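PDB 3ZID: Tubulin/ftsz, gtpase, which binds GTP and is probably a GTP-hydrolysing, tubulin-like cytoskeletal protein involved in controlling the shape of archaeal cells. Local coordinates for residues R15-D18 with A19-Q23; Y190-I193 with N194-A198. All coordinates share one frame; numbering follows the deposited sequence.

Contact 1: residues R15-D18 with A19-Q23; sequences RILD and AVNRQ. With GDP (guanosine-5'-diphosphate), chain C.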
loop_
_atom_site.group_PDB
_atom_site.type_symbol
_atom_site.label_atom_id
_atom_site.label_comp_id
_atom_site.label_asym_id
_atom_site.label_seq_id
_atom_site.Cartn_x
_atom_site.Cartn_y
_atom_site.Cartn_z
ATOM N N ARG A 15 0.456 -7.944 -9.036
ATOM C CA ARG A 15 -0.289 -7.232 -10.056
ATOM C C ARG A 15 0.051 -5.744 -10.061
ATOM O O ARG A 15 0.077 -5.117 -11.107
ATOM C CB ARG A 15 -1.785 -7.458 -9.906
ATOM C CG ARG A 15 -2.283 -8.818 -10.410
ATOM C CD ARG A 15 -3.734 -8.955 -10.009
ATOM N NE ARG A 15 -4.353 -10.214 -10.356
ATOM C CZ ARG A 15 -5.412 -10.699 -9.719
ATOM N NH1 ARG A 15 -5.939 -10.023 -8.704
ATOM N NH2 ARG A 15 -5.931 -11.860 -10.091
ATOM N N ILE A 16 0.324 -5.177 -8.896
ATOM C CA ILE A 16 0.747 -3.786 -8.856
ATOM C C ILE A 16 2.122 -3.632 -9.495
ATOM O O ILE A 16 2.350 -2.719 -10.264
ATOM C CB ILE A 16 0.753 -3.233 -7.435
ATOM C CG1 ILE A 16 -0.684 -3.104 -6.938
ATOM C CG2 ILE A 16 1.426 -1.853 -7.400
ATOM C CD1 ILE A 16 -0.784 -2.805 -5.442
ATOM N N LEU A 17 3.022 -4.555 -9.199
ATOM C CA LEU A 17 4.339 -4.518 -9.790
ATOM C C LEU A 17 4.274 -4.612 -11.319
ATOM O O LEU A 17 5.010 -3.918 -12.029
ATOM C CB LEU A 17 5.198 -5.648 -9.242
ATOM C CG LEU A 17 6.648 -5.561 -9.709
ATOM C CD1 LEU A 17 7.206 -4.168 -9.404
ATOM C CD2 LEU A 17 7.478 -6.569 -8.997
ATOM N N ASP A 18 3.394 -5.476 -11.810
ATOM C CA ASP A 18 3.166 -5.639 -13.243
ATOM C C ASP A 18 2.667 -4.333 -13.876
ATOM O O ASP A 18 3.139 -3.950 -14.952
ATOM C CB ASP A 18 2.178 -6.768 -13.497
ATOM C CG ASP A 18 2.405 -7.461 -14.828
ATOM O OD1 ASP A 18 3.580 -7.625 -15.225
ATOM O OD2 ASP A 18 1.408 -7.855 -15.469
ATOM N N ALA A 19 1.754 -3.633 -13.202
ATOM C CA ALA A 19 1.303 -2.319 -13.689
ATOM C C ALA A 19 2.440 -1.314 -13.716
ATOM O O ALA A 19 2.474 -0.448 -14.587
ATOM C CB ALA A 19 0.146 -1.765 -12.851
ATOM N N VAL A 20 3.348 -1.416 -12.747
ATOM C CA VAL A 20 4.532 -0.558 -12.711
ATOM C C VAL A 20 5.408 -0.822 -13.937
ATOM O O VAL A 20 5.829 0.108 -14.618
ATOM C CB VAL A 20 5.341 -0.732 -11.412
ATOM C CG1 VAL A 20 6.737 -0.137 -11.567
ATOM C CG2 VAL A 20 4.602 -0.085 -10.237
ATOM N N ASN A 21 5.661 -2.094 -14.222
ATOM C CA ASN A 21 6.448 -2.481 -15.383
ATOM C C ASN A 21 5.769 -2.083 -16.688
ATOM O O ASN A 21 6.430 -1.628 -17.636
ATOM C CB ASN A 21 6.736 -3.988 -15.360
ATOM C CG ASN A 21 7.805 -4.357 -14.344
ATOM O OD1 ASN A 21 8.742 -3.599 -14.124
ATOM N ND2 ASN A 21 7.653 -5.508 -13.703
ATOM N N ARG A 22 4.449 -2.242 -16.723
ATOM C CA ARG A 22 3.656 -1.857 -17.882
ATOM C C ARG A 22 3.910 -0.387 -18.230
ATOM O O ARG A 22 4.361 -0.054 -19.332
ATOM C CB ARG A 22 2.159 -2.085 -17.622
ATOM C CG ARG A 22 1.295 -1.953 -18.883
ATOM C CD ARG A 22 -0.199 -2.003 -18.567
ATOM N NE ARG A 22 -0.644 -0.788 -17.885
ATOM C CZ ARG A 22 -1.251 -0.763 -16.705
ATOM N NH1 ARG A 22 -1.490 -1.901 -16.040
ATOM N NH2 ARG A 22 -1.618 0.401 -16.187
ATOM N N GLN A 23 3.673 0.479 -17.254
ATOM C CA GLN A 23 3.754 1.909 -17.459
ATOM C C GLN A 23 5.188 2.368 -17.678
ATOM O O GLN A 23 5.429 3.366 -18.372
ATOM C CB GLN A 23 3.125 2.636 -16.275
ATOM C CG GLN A 23 1.664 2.291 -16.094
ATOM C CD GLN A 23 1.017 3.083 -14.995
ATOM O OE1 GLN A 23 1.532 4.117 -14.563
ATOM N NE2 GLN A 23 -0.090 2.568 -14.488
HETATM P PB GDP C . -2.066 -13.305 -1.208
HETATM O O1B GDP C . -1.089 -12.316 -0.595
HETATM O O2B GDP C . -1.611 -13.683 -2.604
HETATM O O3B GDP C . -2.121 -14.534 -0.317
HETATM O O3A GDP C . -3.538 -12.669 -1.222
HETATM P PA GDP C . -3.922 -11.365 -2.076
HETATM O O1A GDP C . -4.788 -11.726 -3.232
HETATM O O2A GDP C . -2.725 -10.537 -2.489
HETATM O "O5'" GDP C . -4.716 -10.559 -0.958
HETATM C "C5'" GDP C . -6.119 -10.397 -1.093
HETATM C "C4'" GDP C . -6.439 -8.929 -0.852
HETATM O "O4'" GDP C . -5.832 -8.169 -1.898
HETATM C "C3'" GDP C . -7.926 -8.727 -0.960
HETATM O "O3'" GDP C . -8.238 -7.583 -0.168
HETATM C "C2'" GDP C . -8.105 -8.424 -2.422
HETATM O "O2'" GDP C . -9.266 -7.622 -2.607
HETATM C "C1'" GDP C . -6.856 -7.624 -2.735
HETATM N N9 GDP C . -6.350 -7.763 -4.101
HETATM C C8 GDP C . -6.069 -8.905 -4.758
HETATM N N7 GDP C . -5.556 -8.631 -5.982
HETATM C C5 GDP C . -5.512 -7.288 -6.100
HETATM C C6 GDP C . -5.068 -6.330 -7.116
HETATM O O6 GDP C . -4.633 -6.730 -8.203
HETATM N N1 GDP C . -5.171 -5.031 -6.840
HETATM C C2 GDP C . -5.657 -4.575 -5.678
HETATM N N2 GDP C . -5.731 -3.240 -5.497
HETATM N N3 GDP C . -6.088 -5.385 -4.680
HETATM C C4 GDP C . -6.022 -6.724 -4.847
#

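Contact 2: residues Y190-I193 with N194-A198; sequences YDRI and NTMVA. With GDP (guanosine-5'-diphosphate), chain C.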
loop_
_atom_site.group_PDB
_atom_site.type_symbol
_atom_site.label_atom_id
_atom_site.label_comp_id
_atom_site.label_asym_id
_atom_site.label_seq_id
_atom_site.Cartn_x
_atom_site.Cartn_y
_atom_site.Cartn_z
ATOM N N TYR A 190 -9.603 -3.786 -9.752
ATOM C CA TYR A 190 -8.190 -4.006 -9.502
ATOM C C TYR A 190 -7.338 -3.249 -10.506
ATOM O O TYR A 190 -6.375 -2.609 -10.120
ATOM C CB TYR A 190 -7.829 -5.488 -9.566
ATOM C CG TYR A 190 -8.327 -6.297 -8.395
ATOM C CD1 TYR A 190 -8.626 -5.691 -7.185
ATOM C CD2 TYR A 190 -8.456 -7.674 -8.483
ATOM C CE1 TYR A 190 -9.068 -6.431 -6.111
ATOM C CE2 TYR A 190 -8.893 -8.422 -7.399
ATOM C CZ TYR A 190 -9.190 -7.792 -6.222
ATOM O OH TYR A 190 -9.634 -8.522 -5.138
ATOM N N ASP A 191 -7.679 -3.354 -11.782
ATOM C CA ASP A 191 -6.913 -2.651 -12.816
ATOM C C ASP A 191 -6.902 -1.144 -12.593
ATOM O O ASP A 191 -5.848 -0.510 -12.698
ATOM C CB ASP A 191 -7.428 -2.985 -14.212
ATOM C CG ASP A 191 -7.159 -4.424 -14.599
ATOM O OD1 ASP A 191 -6.349 -5.093 -13.918
ATOM O OD2 ASP A 191 -7.751 -4.892 -15.591
ATOM N N ARG A 192 -8.054 -0.564 -12.261
ATOM C CA ARG A 192 -8.064 0.875 -12.008
ATOM C C ARG A 192 -7.156 1.216 -10.835
ATOM O O ARG A 192 -6.331 2.116 -10.916
ATOM C CB ARG A 192 -9.468 1.385 -11.728
ATOM C CG ARG A 192 -9.533 2.915 -11.553
ATOM C CD ARG A 192 -10.950 3.391 -11.235
ATOM N NE ARG A 192 -11.065 4.849 -11.280
ATOM C CZ ARG A 192 -11.014 5.649 -10.217
ATOM N NH1 ARG A 192 -10.877 5.138 -9.002
ATOM N NH2 ARG A 192 -11.120 6.966 -10.367
ATOM N N ILE A 193 -7.326 0.499 -9.731
ATOM C CA ILE A 193 -6.540 0.774 -8.543
ATOM C C ILE A 193 -5.053 0.590 -8.812
ATOM O O ILE A 193 -4.258 1.472 -8.499
ATOM C CB ILE A 193 -6.963 -0.114 -7.372
ATOM C CG1 ILE A 193 -8.385 0.257 -6.920
ATOM C CG2 ILE A 193 -5.962 0.015 -6.235
ATOM C CD1 ILE A 193 -9.058 -0.769 -6.031
ATOM N N ASN A 194 -4.693 -0.556 -9.394
ATOM C CA ASN A 194 -3.301 -0.894 -9.647
ATOM C C ASN A 194 -2.661 0.159 -10.564
ATOM O O ASN A 194 -1.516 0.561 -10.365
ATOM C CB ASN A 194 -3.160 -2.290 -10.280
ATOM C CG ASN A 194 -3.645 -3.411 -9.387
ATOM O OD1 ASN A 194 -3.968 -3.211 -8.213
ATOM N ND2 ASN A 194 -3.724 -4.612 -9.958
ATOM N N THR A 195 -3.418 0.613 -11.556
ATOM C CA THR A 195 -2.915 1.640 -12.467
ATOM C C THR A 195 -2.637 2.945 -11.729
ATOM O O THR A 195 -1.625 3.589 -11.981
ATOM C CB THR A 195 -3.893 1.879 -13.641
ATOM O OG1 THR A 195 -3.924 0.709 -14.457
ATOM C CG2 THR A 195 -3.489 3.098 -14.512
ATOM N N MET A 196 -3.515 3.310 -10.798
ATOM C CA MET A 196 -3.346 4.535 -10.014
ATOM C C MET A 196 -2.145 4.434 -9.090
ATOM O O MET A 196 -1.412 5.406 -8.918
ATOM C CB MET A 196 -4.606 4.844 -9.183
ATOM C CG MET A 196 -5.843 5.154 -10.004
ATOM S SD MET A 196 -7.326 5.301 -8.999
ATOM C CE MET A 196 -6.917 6.731 -8.016
ATOM N N VAL A 197 -1.941 3.259 -8.491
ATOM C CA VAL A 197 -0.819 3.088 -7.575
ATOM C C VAL A 197 0.476 3.200 -8.358
ATOM O O VAL A 197 1.361 3.953 -8.002
ATOM C CB VAL A 197 -0.836 1.715 -6.867
ATOM C CG1 VAL A 197 0.419 1.571 -5.983
ATOM C CG2 VAL A 197 -2.096 1.582 -6.005
ATOM N N ALA A 198 0.562 2.437 -9.439
ATOM C CA ALA A 198 1.746 2.414 -10.281
ATOM C C ALA A 198 2.076 3.810 -10.818
ATOM O O ALA A 198 3.231 4.218 -10.862
ATOM C CB ALA A 198 1.552 1.428 -11.410
HETATM P PB GDP C . -2.066 -13.305 -1.208
HETATM O O1B GDP C . -1.089 -12.316 -0.595
HETATM O O2B GDP C . -1.611 -13.683 -2.604
HETATM O O3B GDP C . -2.121 -14.534 -0.317
HETATM O O3A GDP C . -3.538 -12.669 -1.222
HETATM P PA GDP C . -3.922 -11.365 -2.076
HETATM O O1A GDP C . -4.788 -11.726 -3.232
HETATM O O2A GDP C . -2.725 -10.537 -2.489
HETATM O "O5'" GDP C . -4.716 -10.559 -0.958
HETATM C "C5'" GDP C . -6.119 -10.397 -1.093
HETATM C "C4'" GDP C . -6.439 -8.929 -0.852
HETATM O "O4'" GDP C . -5.832 -8.169 -1.898
HETATM C "C3'" GDP C . -7.926 -8.727 -0.960
HETATM O "O3'" GDP C . -8.238 -7.583 -0.168
HETATM C "C2'" GDP C . -8.105 -8.424 -2.422
HETATM O "O2'" GDP C . -9.266 -7.622 -2.607
HETATM C "C1'" GDP C . -6.856 -7.624 -2.735
HETATM N N9 GDP C . -6.350 -7.763 -4.101
HETATM C C8 GDP C . -6.069 -8.905 -4.758
HETATM N N7 GDP C . -5.556 -8.631 -5.982
HETATM C C5 GDP C . -5.512 -7.288 -6.100
HETATM C C6 GDP C . -5.068 -6.330 -7.116
HETATM O O6 GDP C . -4.633 -6.730 -8.203
HETATM N N1 GDP C . -5.171 -5.031 -6.840
HETATM C C2 GDP C . -5.657 -4.575 -5.678
HETATM N N2 GDP C . -5.731 -3.240 -5.497
HETATM N N3 GDP C . -6.088 -5.385 -4.680
HETATM C C4 GDP C . -6.022 -6.724 -4.847
HETATM O O HOH W 1 -3.547 -4.666 -12.783
#

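Contact 1: residues R15-D18 with A19-Q23
Ala19 and Arg15 are joined by the first of four successive i to i+4 backbone bonds between 15-18 and 19-23, within helix 10-30, which follows the first strand of the Rossmann-like GTPase domain and runs back from the nucleotide. Ala19 N donates to Arg15 O, Val20 N to Ile16 O, Asn21 N to Leu17 O and Arg22 N to Asp18 O, the last at 2.8 Å.

Apolar contact between the two halves is slight. Leu17 CD1 lies 4.4 Å from Val20 CB, and the Leu17 side chain passes obliquely by the Asn21 amide, with CG 4.1 Å from Asn21 ND2. Leu17 also packs on Met109 of strand 105-111, and Ile16 joins it there, so both pack the helix on the parallel sheet.

The polar ends look elsewhere. The carboxylate of Asp18 is held by Thr61 OG1 and by the backbone amides of Lys59 and Phe60, while Asn21 ND2 also binds Thr61 OG1.

Arg15, one of the GTP-binding residues, lies along the O6 and N7 edge of the guanine. Its chain is extended from CG to NE, which carries the guanidinium past the guanine carbonyl until the purine lies at its edge, Arg15 NH1 standing 3.1 Å from GDP N7. With an alanine here, N7 and O6 of the guanine would probably lose their cationic neighbour. Arg15 CD approaches GDP O6 to 3.0 Å.

Contact 2: residues Y190-I193 with N194-A198
The guanine-recognition site is built here on one turn of helix 186-210, where Tyr190 and Asn194 meet the same base. The Tyr190 ring lies against one face of the purine, GDP C5 standing 3.5 Å from the ring plane, over its centre, and its hydroxyl donates to GDP O2' at 2.7 Å, so one side chain touches both base and ribose.

Asn194 OD1 accepts from GDP N1 at 2.6 Å and, weakly, from N2, while ND2 donates to O6 in a nearly straight bond (171°). This paired contact matches guanine's donor and acceptor pattern, consistent with selection of that base. The helix corresponds to the long central one of the tubulin/FtsZ fold, between the nucleotide-binding and second domains. With chi1 at -63°, Asn194 CG sits beside the backbone N and the amide turns back over Tyr190 O; ND2 also donates to a water that donates in turn to Asp191 OD1. Ile193 adds CG2, 3.3 Å from GDP N2.

In the same turn, Asp191 O accepts from both Thr195 N and Thr195 OG1, from opposite faces of its plane. Met196 SD rests over one face of the Arg192 guanidinium, 3.6 Å from Arg192 NH1.

Contacts 1 and 2 show how two helices distant in sequence share the reading of one ligand. Their centres are 9 Å apart, and both reach the guanine of GDP: contact 1 through Arg15, on the O6 and N7 side, and 190-198 over a face and along the N1, N2 and O6 edge. At the base they also touch each other, Arg15 CB lying 3.4 Å from Asn194 ND2 and Arg15 NH1 3.5 Å from Tyr190 CD2. Away from the nucleotide the helices are tied again, by probable hydrogen bonds from Arg22 NH2 to Thr195 OG1 (2.9 Å) and from Gln23 NE2 to Thr195 O (3.1 Å).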